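Side-chain contacts in transcription termination factor FttA (Pyrococcus horikoshii, PDB 3AF6), which probably terminates transcription by cleaving nascent RNA as a two-zinc nuclease of the metallo-beta-lactamase superfamily: residues V216-N221 and P238-V243; F232-A237 and N643-I648; H258-G263 and T616-P621. One frame throughout, in Å; residues are numbered along the deposited sequence.

Interaction 1 of 3, residues V216-N221 and P238-V243; sequences VDFGVN and PEFQYV
Phe218 and Phe240 reach toward each other from opposite directions and meet rim to rim, neither ring lying over the face of the other. The tight part is small: CE1 and CZ of Phe218 press against CZ and CE2 of Phe240, with Phe218 CE1 and Phe240 CZ 3.7 Å apart. The ring centroids are 5.8 Å apart and the planes are turned 59° against each other. Both side chains carry CG opposite the backbone N, and the two outstretched side chains together bridge the 12.2 Å between the CA atoms of Phe218 and Phe240. Both rings are buried; Met264 packs against Phe218, Leu194 against Phe240. The other side of the helical segment 238-243 faces outward, with Pro238 and Tyr242 exposed and Glu239 and Gln241 partly so; Gln241 NE2 is nevertheless tied to Phe235 O. Just before Phe218, the buried Asp217 carboxylate accepts from Thr255 N through OD1 and bonds His261 ND1 through OD2. Phe218 thus joins the helix to the loop after strand 213-216, whose Asp217 backs a zinc ligand, consistent with the motif 1 aspartate of the metallo-beta-lactamase fold.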
loop_
_atom_site.group_PDB
_atom_site.type_symbol
_atom_site.label_atom_id
_atom_site.label_comp_id
_atom_site.label_asym_id
_atom_site.label_seq_id
_atom_site.Cartn_x
_atom_site.Cartn_y
_atom_site.Cartn_z
ATOM N N VAL A 216 -3.520 13.230 2.534
ATOM C CA VAL A 216 -3.342 11.883 3.070
ATOM C C VAL A 216 -4.445 11.036 2.471
ATOM O O VAL A 216 -5.615 11.184 2.806
ATOM C CB VAL A 216 -3.423 11.848 4.603
ATOM C CG1 VAL A 216 -3.340 10.407 5.095
ATOM C CG2 VAL A 216 -2.278 12.656 5.182
ATOM N N ASP A 217 -4.038 10.150 1.573
ATOM C CA ASP A 217 -4.930 9.273 0.830
ATOM C C ASP A 217 -5.796 10.060 -0.147
ATOM O O ASP A 217 -5.954 11.281 -0.031
ATOM C CB ASP A 217 -5.807 8.431 1.761
ATOM C CG ASP A 217 -5.020 7.311 2.442
ATOM O OD1 ASP A 217 -3.899 6.995 1.967
ATOM O OD2 ASP A 217 -5.523 6.742 3.438
ATOM N N PHE A 218 -6.310 9.348 -1.140
ATOM C CA PHE A 218 -7.171 9.922 -2.159
ATOM C C PHE A 218 -7.835 8.724 -2.816
ATOM O O PHE A 218 -7.422 8.256 -3.884
ATOM C CB PHE A 218 -6.358 10.694 -3.186
ATOM C CG PHE A 218 -7.149 11.748 -3.908
ATOM C CD1 PHE A 218 -7.686 12.830 -3.210
ATOM C CD2 PHE A 218 -7.361 11.664 -5.279
ATOM C CE1 PHE A 218 -8.420 13.805 -3.866
ATOM C CE2 PHE A 218 -8.099 12.643 -5.948
ATOM C CZ PHE A 218 -8.629 13.710 -5.246
ATOM N N GLY A 219 -8.863 8.215 -2.144
ATOM C CA GLY A 219 -9.553 7.058 -2.648
ATOM C C GLY A 219 -10.785 7.393 -3.449
ATOM O O GLY A 219 -11.170 8.557 -3.631
ATOM N N VAL A 220 -11.394 6.325 -3.938
ATOM C CA VAL A 220 -12.603 6.379 -4.723
ATOM C C VAL A 220 -13.521 5.390 -4.025
ATOM O O VAL A 220 -13.074 4.585 -3.209
ATOM C CB VAL A 220 -12.339 5.898 -6.163
ATOM C CG1 VAL A 220 -11.768 4.497 -6.137
ATOM C CG2 VAL A 220 -13.624 5.921 -6.966
ATOM N N ASN A 221 -14.805 5.459 -4.324
ATOM C CA ASN A 221 -15.737 4.531 -3.723
ATOM C C ASN A 221 -16.326 3.731 -4.881
ATOM O O ASN A 221 -17.267 4.185 -5.523
ATOM C CB ASN A 221 -16.821 5.305 -2.983
ATOM C CG ASN A 221 -17.810 4.399 -2.303
ATOM O OD1 ASN A 221 -17.959 3.237 -2.687
ATOM N ND2 ASN A 221 -18.512 4.923 -1.302
ATOM N N PRO A 238 -13.575 24.636 -1.871
ATOM C CA PRO A 238 -12.812 25.835 -2.243
ATOM C C PRO A 238 -11.319 25.727 -1.953
ATOM O O PRO A 238 -10.485 26.029 -2.805
ATOM C CB PRO A 238 -13.462 26.933 -1.407
ATOM C CG PRO A 238 -14.859 26.453 -1.226
ATOM C CD PRO A 238 -14.697 24.982 -0.980
ATOM N N GLU A 239 -10.993 25.299 -0.737
ATOM C CA GLU A 239 -9.608 25.165 -0.308
ATOM C C GLU A 239 -8.826 24.167 -1.148
ATOM O O GLU A 239 -7.662 24.409 -1.466
ATOM C CB GLU A 239 -9.555 24.745 1.153
ATOM C CG GLU A 239 -10.360 23.506 1.440
ATOM C CD GLU A 239 -11.760 23.825 1.874
ATOM O OE1 GLU A 239 -12.079 23.545 3.042
ATOM O OE2 GLU A 239 -12.539 24.360 1.064
ATOM N N PHE A 240 -9.460 23.049 -1.499
ATOM C CA PHE A 240 -8.807 22.028 -2.309
ATOM C C PHE A 240 -8.629 22.522 -3.748
ATOM O O PHE A 240 -7.554 22.340 -4.331
ATOM C CB PHE A 240 -9.603 20.715 -2.263
ATOM C CG PHE A 240 -8.912 19.556 -2.937
ATOM C CD1 PHE A 240 -7.532 19.391 -2.843
ATOM C CD2 PHE A 240 -9.645 18.613 -3.655
ATOM C CE1 PHE A 240 -6.893 18.302 -3.459
ATOM C CE2 PHE A 240 -9.018 17.525 -4.273
ATOM C CZ PHE A 240 -7.643 17.369 -4.176
ATOM N N GLN A 241 -9.657 23.149 -4.323
ATOM C CA GLN A 241 -9.527 23.694 -5.682
ATOM C C GLN A 241 -8.393 24.723 -5.656
ATOM O O GLN A 241 -7.576 24.801 -6.578
ATOM C CB GLN A 241 -10.812 24.400 -6.147
ATOM C CG GLN A 241 -11.890 23.515 -6.787
ATOM C CD GLN A 241 -11.464 22.919 -8.138
ATOM O OE1 GLN A 241 -11.057 23.641 -9.061
ATOM N NE2 GLN A 241 -11.574 21.598 -8.260
ATOM N N TYR A 242 -8.333 25.507 -4.588
ATOM C CA TYR A 242 -7.286 26.514 -4.495
ATOM C C TYR A 242 -5.895 25.897 -4.394
ATOM O O TYR A 242 -4.936 26.463 -4.901
ATOM C CB TYR A 242 -7.541 27.461 -3.316
ATOM C CG TYR A 242 -6.414 28.442 -3.072
ATOM C CD1 TYR A 242 -5.350 28.122 -2.216
ATOM C CD2 TYR A 242 -6.382 29.675 -3.729
ATOM C CE1 TYR A 242 -4.291 29.004 -2.026
ATOM C CE2 TYR A 242 -5.319 30.559 -3.545
ATOM C CZ TYR A 242 -4.282 30.219 -2.695
ATOM O OH TYR A 242 -3.239 31.104 -2.510
ATOM N N VAL A 243 -5.779 24.738 -3.751
ATOM C CA VAL A 243 -4.480 24.098 -3.627
ATOM C C VAL A 243 -4.063 23.468 -4.968
ATOM O O VAL A 243 -2.887 23.517 -5.353
ATOM C CB VAL A 243 -4.490 23.016 -2.502
ATOM C CG1 VAL A 243 -3.240 22.150 -2.584
ATOM C CG2 VAL A 243 -4.559 23.689 -1.138
#

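Interaction 2 of 3, residues F232-A237 and N643-I648; sequences FPHFDA and NNLDTI. With SO4 (sulfate ion), chain D.
Leu645 lays its CD1 methyl over the His234 ring, 3.8 Å from the ring centroid and 7° off the normal, a CH-pi contact. Its CG stands opposite the carbonyl carbon (chi1 -56°), which sets the isobutyl group against the imidazole. CD2 lies against His234 CG and CB and also meets Ala237 CB at 4.0 Å, while Asn644 CB approaches His234 CD2 at 4.0 Å. The imidazole is held in rotation from its own loop: His234 ND1 donates over 2.6 Å to Asp236 OD1, which accepts through its syn lone pair and lies close to the imidazole plane. With ND1 so engaged, NE2 faces a sulfate ion, probably from the crystallisation liquor, at the ring edge, modelled too close for the contact to be trusted. Asn644 ND2 donates to sulfate O2 at 2.7 Å and also bonds Glu199 OE2, and OD1 bonds Phe197 N. Leu645 sits at the third position of a type II turn from Asn643 to Asp646, tightened by Asp646 OD1 accepting from Asn643 N at 2.8 Å. Beside a His-carboxylate pair, this turn packs the C-terminal edge strand 647-649 of a metallo-beta-lactamase sheet against the loop before helix 238-245.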
loop_
_atom_site.group_PDB
_atom_site.type_symbol
_atom_site.label_atom_id
_atom_site.label_comp_id
_atom_site.label_asym_id
_atom_site.label_seq_id
_atom_site.Cartn_x
_atom_site.Cartn_y
_atom_site.Cartn_z
ATOM N N PHE A 232 -16.423 10.292 -5.491
ATOM C CA PHE A 232 -15.136 10.972 -5.443
ATOM C C PHE A 232 -14.956 11.887 -4.261
ATOM O O PHE A 232 -15.922 12.340 -3.655
ATOM C CB PHE A 232 -14.912 11.858 -6.676
ATOM C CG PHE A 232 -15.114 11.172 -7.987
ATOM C CD1 PHE A 232 -15.036 9.788 -8.097
ATOM C CD2 PHE A 232 -15.342 11.932 -9.135
ATOM C CE1 PHE A 232 -15.177 9.170 -9.319
ATOM C CE2 PHE A 232 -15.485 11.328 -10.370
ATOM C CZ PHE A 232 -15.403 9.940 -10.467
ATOM N N PRO A 233 -13.698 12.167 -3.916
ATOM C CA PRO A 233 -13.387 13.068 -2.807
ATOM C C PRO A 233 -13.927 14.429 -3.273
ATOM O O PRO A 233 -14.059 14.670 -4.472
ATOM C CB PRO A 233 -11.863 13.050 -2.773
ATOM C CG PRO A 233 -11.555 11.665 -3.170
ATOM C CD PRO A 233 -12.504 11.415 -4.329
ATOM N N HIS A 234 -14.236 15.315 -2.339
ATOM C CA HIS A 234 -14.768 16.619 -2.701
ATOM C C HIS A 234 -13.836 17.550 -3.454
ATOM O O HIS A 234 -13.087 18.315 -2.849
ATOM C CB HIS A 234 -15.279 17.334 -1.463
ATOM C CG HIS A 234 -16.647 16.911 -1.061
ATOM N ND1 HIS A 234 -17.780 17.370 -1.696
ATOM C CD2 HIS A 234 -17.070 16.041 -0.116
ATOM C CE1 HIS A 234 -18.843 16.802 -1.157
ATOM N NE2 HIS A 234 -18.438 15.992 -0.197
ATOM N N PHE A 235 -13.902 17.486 -4.780
ATOM C CA PHE A 235 -13.111 18.358 -5.645
ATOM C C PHE A 235 -13.745 19.733 -5.562
ATOM O O PHE A 235 -13.128 20.739 -5.921
ATOM C CB PHE A 235 -13.180 17.891 -7.100
ATOM C CG PHE A 235 -12.176 16.841 -7.453
ATOM C CD1 PHE A 235 -10.873 17.194 -7.780
ATOM C CD2 PHE A 235 -12.539 15.502 -7.501
ATOM C CE1 PHE A 235 -9.945 16.222 -8.160
ATOM C CE2 PHE A 235 -11.612 14.526 -7.879
ATOM C CZ PHE A 235 -10.319 14.889 -8.210
ATOM N N ASP A 236 -14.992 19.759 -5.094
ATOM C CA ASP A 236 -15.725 21.004 -4.976
ATOM C C ASP A 236 -15.472 21.761 -3.670
ATOM O O ASP A 236 -16.285 22.584 -3.262
ATOM C CB ASP A 236 -17.233 20.759 -5.183
ATOM C CG ASP A 236 -17.837 19.851 -4.128
ATOM O OD1 ASP A 236 -17.061 19.192 -3.402
ATOM O OD2 ASP A 236 -19.088 19.780 -4.038
ATOM N N ALA A 237 -14.355 21.485 -3.006
ATOM C CA ALA A 237 -14.024 22.216 -1.781
ATOM C C ALA A 237 -13.157 23.408 -2.205
ATOM O O ALA A 237 -12.125 23.235 -2.844
ATOM C CB ALA A 237 -13.267 21.322 -0.808
ATOM N N ASN A 643 -17.595 15.572 9.813
ATOM C CA ASN A 643 -18.243 15.264 8.540
ATOM C C ASN A 643 -17.291 15.722 7.444
ATOM O O ASN A 643 -16.395 16.515 7.717
ATOM C CB ASN A 643 -19.537 16.052 8.412
ATOM C CG ASN A 643 -20.738 15.261 8.824
ATOM O OD1 ASN A 643 -21.109 14.291 8.154
ATOM N ND2 ASN A 643 -21.368 15.662 9.927
ATOM N N ASN A 644 -17.452 15.229 6.217
ATOM C CA ASN A 644 -16.575 15.705 5.150
ATOM C C ASN A 644 -16.856 17.206 5.038
ATOM O O ASN A 644 -17.980 17.640 5.281
ATOM C CB ASN A 644 -16.883 15.037 3.797
ATOM C CG ASN A 644 -16.610 13.533 3.794
ATOM O OD1 ASN A 644 -15.632 13.062 4.373
ATOM N ND2 ASN A 644 -17.466 12.782 3.118
ATOM N N LEU A 645 -15.835 17.986 4.688
ATOM C CA LEU A 645 -15.956 19.434 4.526
ATOM C C LEU A 645 -15.939 20.175 5.850
ATOM O O LEU A 645 -16.104 21.403 5.891
ATOM C CB LEU A 645 -17.203 19.810 3.708
ATOM C CG LEU A 645 -17.218 19.116 2.338
ATOM C CD1 LEU A 645 -18.479 19.459 1.573
ATOM C CD2 LEU A 645 -15.979 19.517 1.555
ATOM N N ASP A 646 -15.759 19.426 6.936
ATOM C CA ASP A 646 -15.603 20.033 8.255
ATOM C C ASP A 646 -14.096 20.301 8.266
ATOM O O ASP A 646 -13.328 19.537 7.661
ATOM C CB ASP A 646 -15.892 19.028 9.366
ATOM C CG ASP A 646 -17.258 19.196 9.994
ATOM O OD1 ASP A 646 -17.711 18.224 10.628
ATOM O OD2 ASP A 646 -17.873 20.275 9.884
ATOM N N THR A 647 -13.661 21.383 8.900
ATOM C CA THR A 647 -12.228 21.648 9.005
ATOM C C THR A 647 -11.932 21.882 10.478
ATOM O O THR A 647 -12.565 22.718 11.115
ATOM C CB THR A 647 -11.771 22.893 8.215
ATOM O OG1 THR A 647 -12.007 22.692 6.819
ATOM C CG2 THR A 647 -10.271 23.136 8.430
ATOM N N ILE A 648 -10.985 21.126 11.018
ATOM C CA ILE A 648 -10.615 21.261 12.416
ATOM C C ILE A 648 -9.254 21.902 12.581
ATOM O O ILE A 648 -8.243 21.341 12.185
ATOM C CB ILE A 648 -10.602 19.897 13.130
ATOM C CG1 ILE A 648 -11.993 19.261 13.054
ATOM C CG2 ILE A 648 -10.180 20.082 14.587
ATOM C CD1 ILE A 648 -12.071 17.908 13.666
HETATM S S SO4 D . -20.207 14.346 1.739
HETATM O O1 SO4 D . -21.059 14.995 0.723
HETATM O O2 SO4 D . -18.989 13.844 1.102
HETATM O O3 SO4 D . -19.857 15.318 2.777
HETATM O O4 SO4 D . -20.935 13.223 2.353
#

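Interaction 3 of 3, residues H258-G263 and T616-P621. With ZN (zinc ion), chain J; ZN (zinc ion), chain I.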
loop_
_atom_site.group_PDB
_atom_site.type_symbol
_atom_site.label_atom_id
_atom_site.label_comp_id
_atom_site.label_asym_id
_atom_site.label_seq_id
_atom_site.Cartn_x
_atom_site.Cartn_y
_atom_site.Cartn_z
ATOM N N HIS A 258 -5.425 -0.390 -1.150
ATOM C CA HIS A 258 -6.811 -0.487 -1.595
ATOM C C HIS A 258 -7.331 0.749 -2.321
ATOM O O HIS A 258 -6.893 1.873 -2.065
ATOM C CB HIS A 258 -7.713 -0.867 -0.427
ATOM C CG HIS A 258 -7.645 -2.321 -0.079
ATOM N ND1 HIS A 258 -8.180 -2.839 1.080
ATOM C CD2 HIS A 258 -7.100 -3.369 -0.741
ATOM C CE1 HIS A 258 -7.965 -4.144 1.119
ATOM N NE2 HIS A 258 -7.312 -4.490 0.025
ATOM N N LEU A 259 -8.262 0.522 -3.244
ATOM C CA LEU A 259 -8.835 1.587 -4.063
ATOM C C LEU A 259 -9.520 2.701 -3.276
ATOM O O LEU A 259 -9.590 3.847 -3.733
ATOM C CB LEU A 259 -9.823 0.991 -5.080
ATOM C CG LEU A 259 -9.274 0.062 -6.174
ATOM C CD1 LEU A 259 -10.432 -0.411 -7.029
ATOM C CD2 LEU A 259 -8.240 0.764 -7.033
ATOM N N ASP A 260 -10.033 2.367 -2.101
ATOM C CA ASP A 260 -10.700 3.355 -1.279
ATOM C C ASP A 260 -9.708 4.222 -0.506
ATOM O O ASP A 260 -10.088 4.901 0.442
ATOM C CB ASP A 260 -11.665 2.675 -0.318
ATOM C CG ASP A 260 -10.996 1.598 0.518
ATOM O OD1 ASP A 260 -11.670 1.052 1.420
ATOM O OD2 ASP A 260 -9.801 1.289 0.282
ATOM N N HIS A 261 -8.442 4.196 -0.908
ATOM C CA HIS A 261 -7.422 5.028 -0.269
ATOM C C HIS A 261 -6.451 5.604 -1.306
ATOM O O HIS A 261 -5.812 6.634 -1.072
ATOM C CB HIS A 261 -6.652 4.231 0.805
ATOM C CG HIS A 261 -7.482 3.891 2.001
ATOM N ND1 HIS A 261 -7.530 4.687 3.127
ATOM C CD2 HIS A 261 -8.369 2.892 2.211
ATOM C CE1 HIS A 261 -8.414 4.193 3.974
ATOM N NE2 HIS A 261 -8.939 3.105 3.442
ATOM N N CYS A 262 -6.344 4.945 -2.458
ATOM C CA CYS A 262 -5.453 5.434 -3.508
ATOM C C CYS A 262 -6.116 5.361 -4.895
ATOM O O CYS A 262 -5.496 5.692 -5.906
ATOM C CB CYS A 262 -4.177 4.603 -3.520
ATOM S SG CYS A 262 -4.526 2.938 -4.092
ATOM N N GLY A 263 -7.371 4.930 -4.930
ATOM C CA GLY A 263 -8.084 4.785 -6.187
ATOM C C GLY A 263 -8.214 5.968 -7.135
ATOM O O GLY A 263 -8.202 5.780 -8.352
ATOM N N THR A 616 -12.314 10.382 15.063
ATOM C CA THR A 616 -12.742 9.131 14.468
ATOM C C THR A 616 -13.325 9.340 13.073
ATOM O O THR A 616 -14.165 10.217 12.852
ATOM C CB THR A 616 -13.781 8.445 15.352
ATOM O OG1 THR A 616 -14.898 9.317 15.527
ATOM C CG2 THR A 616 -13.183 8.120 16.706
ATOM N N VAL A 617 -12.873 8.509 12.139
ATOM C CA VAL A 617 -13.312 8.581 10.756
ATOM C C VAL A 617 -13.427 7.186 10.162
ATOM O O VAL A 617 -13.321 6.188 10.873
ATOM C CB VAL A 617 -12.299 9.374 9.898
ATOM C CG1 VAL A 617 -12.143 10.786 10.441
ATOM C CG2 VAL A 617 -10.953 8.651 9.878
ATOM N N HIS A 618 -13.655 7.138 8.850
ATOM C CA HIS A 618 -13.748 5.883 8.103
ATOM C C HIS A 618 -14.650 4.839 8.774
ATOM O O HIS A 618 -14.187 3.811 9.252
ATOM C CB HIS A 618 -12.333 5.325 7.916
ATOM C CG HIS A 618 -12.243 4.191 6.944
ATOM N ND1 HIS A 618 -12.804 2.955 7.182
ATOM C CD2 HIS A 618 -11.620 4.094 5.745
ATOM C CE1 HIS A 618 -12.531 2.145 6.176
ATOM N NE2 HIS A 618 -11.813 2.811 5.291
ATOM N N GLY A 619 -15.943 5.124 8.800
ATOM C CA GLY A 619 -16.901 4.214 9.393
ATOM C C GLY A 619 -18.293 4.741 9.113
ATOM O O GLY A 619 -18.449 5.907 8.791
ATOM N N GLU A 620 -19.309 3.898 9.197
ATOM C CA GLU A 620 -20.658 4.392 8.984
ATOM C C GLU A 620 -20.833 5.528 9.994
ATOM O O GLU A 620 -20.178 5.557 11.043
ATOM C CB GLU A 620 -21.680 3.283 9.218
ATOM C CG GLU A 620 -21.569 2.163 8.199
ATOM C CD GLU A 620 -22.482 0.984 8.501
ATOM O OE1 GLU A 620 -22.261 -0.092 7.899
ATOM O OE2 GLU A 620 -23.412 1.127 9.335
ATOM N N PRO A 621 -21.711 6.490 9.682
ATOM C CA PRO A 621 -21.938 7.628 10.586
ATOM C C PRO A 621 -22.133 7.273 12.061
ATOM O O PRO A 621 -21.446 7.829 12.914
ATOM C CB PRO A 621 -23.156 8.318 9.974
ATOM C CG PRO A 621 -22.992 8.032 8.510
ATOM C CD PRO A 621 -22.582 6.571 8.495
HETATM ZN ZN ZN J . -10.456 1.574 3.593
HETATM ZN ZN ZN I . -8.146 -1.510 3.247
#
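With CG swung opposite its backbone N (chi1 -169°), His618 extends from its loop toward the metal, and His261, whose CG lies opposite the carbonyl carbon (chi1 -69°), brings its ring round to meet it. The two side chains cross at about a right angle, yet their ring planes differ by only 17°. They meet rim to rim with centroids 5.3 Å apart. Their closest atoms, His261 NE2 and His618 NE2, are 3.4 Å apart and are not hydrogen-bonded: both point at one zinc ion, which draws them together. That zinc is bound by His261 NE2 at 2.2 Å and by His618 NE2 at 2.5 Å. Asp260 adds OD1, also 2.5 Å from the zinc, and this oxygen lies near the plane of the His618 ring, 4.3 Å from His618 NE2. Asp367 completes the protein ligands and is shared with the second zinc. There His258 ND1 binds at 2.5 Å, together with His256 and His344. The second shell fixes the ligands as well: Asp217 holds the ND1 side of His261, which orients the opposite nitrogen to the metal, and Val433 O accepts from His258 NE2. His258 stands at the N-cap of the short helix that presents Asp260 and His261, and its O accepts from both His261 N and Cys262 N. Across the metal, His618 follows strand 613-617. Residues 256-261 spell the HxHxDH signature of the metallo-beta-lactamase superfamily, and His618, coming from the C-terminal part of the chain, is consistent with the motif C histidine that closes the dinuclear zinc site in RNA-processing beta-CASP nucleases.

How the interactions relate
All three contacts lie on the same side of the chain's centre. Interactions 1 and 2 have centres about 7 Å apart and touch, with the ring of Phe235 against Phe218; interaction 3 is centred about 13 Å from either. Along the chain the segments of interactions 1 and 2 alternate, interaction 1 closes before interaction 3 opens, and interaction 3 is nested inside the long loop closed by interaction 2. Strands 213-216 and 647-649 share one mixed sheet, whereas strand 613-617 belongs to the second. Interactions 2 and 3 thus both join the C-terminal to the N-terminal metallo-beta-lactamase part, although the beta-CASP region lies between them in sequence, and interaction 1 abuts interaction 3 through the backbone of Phe218 and His261.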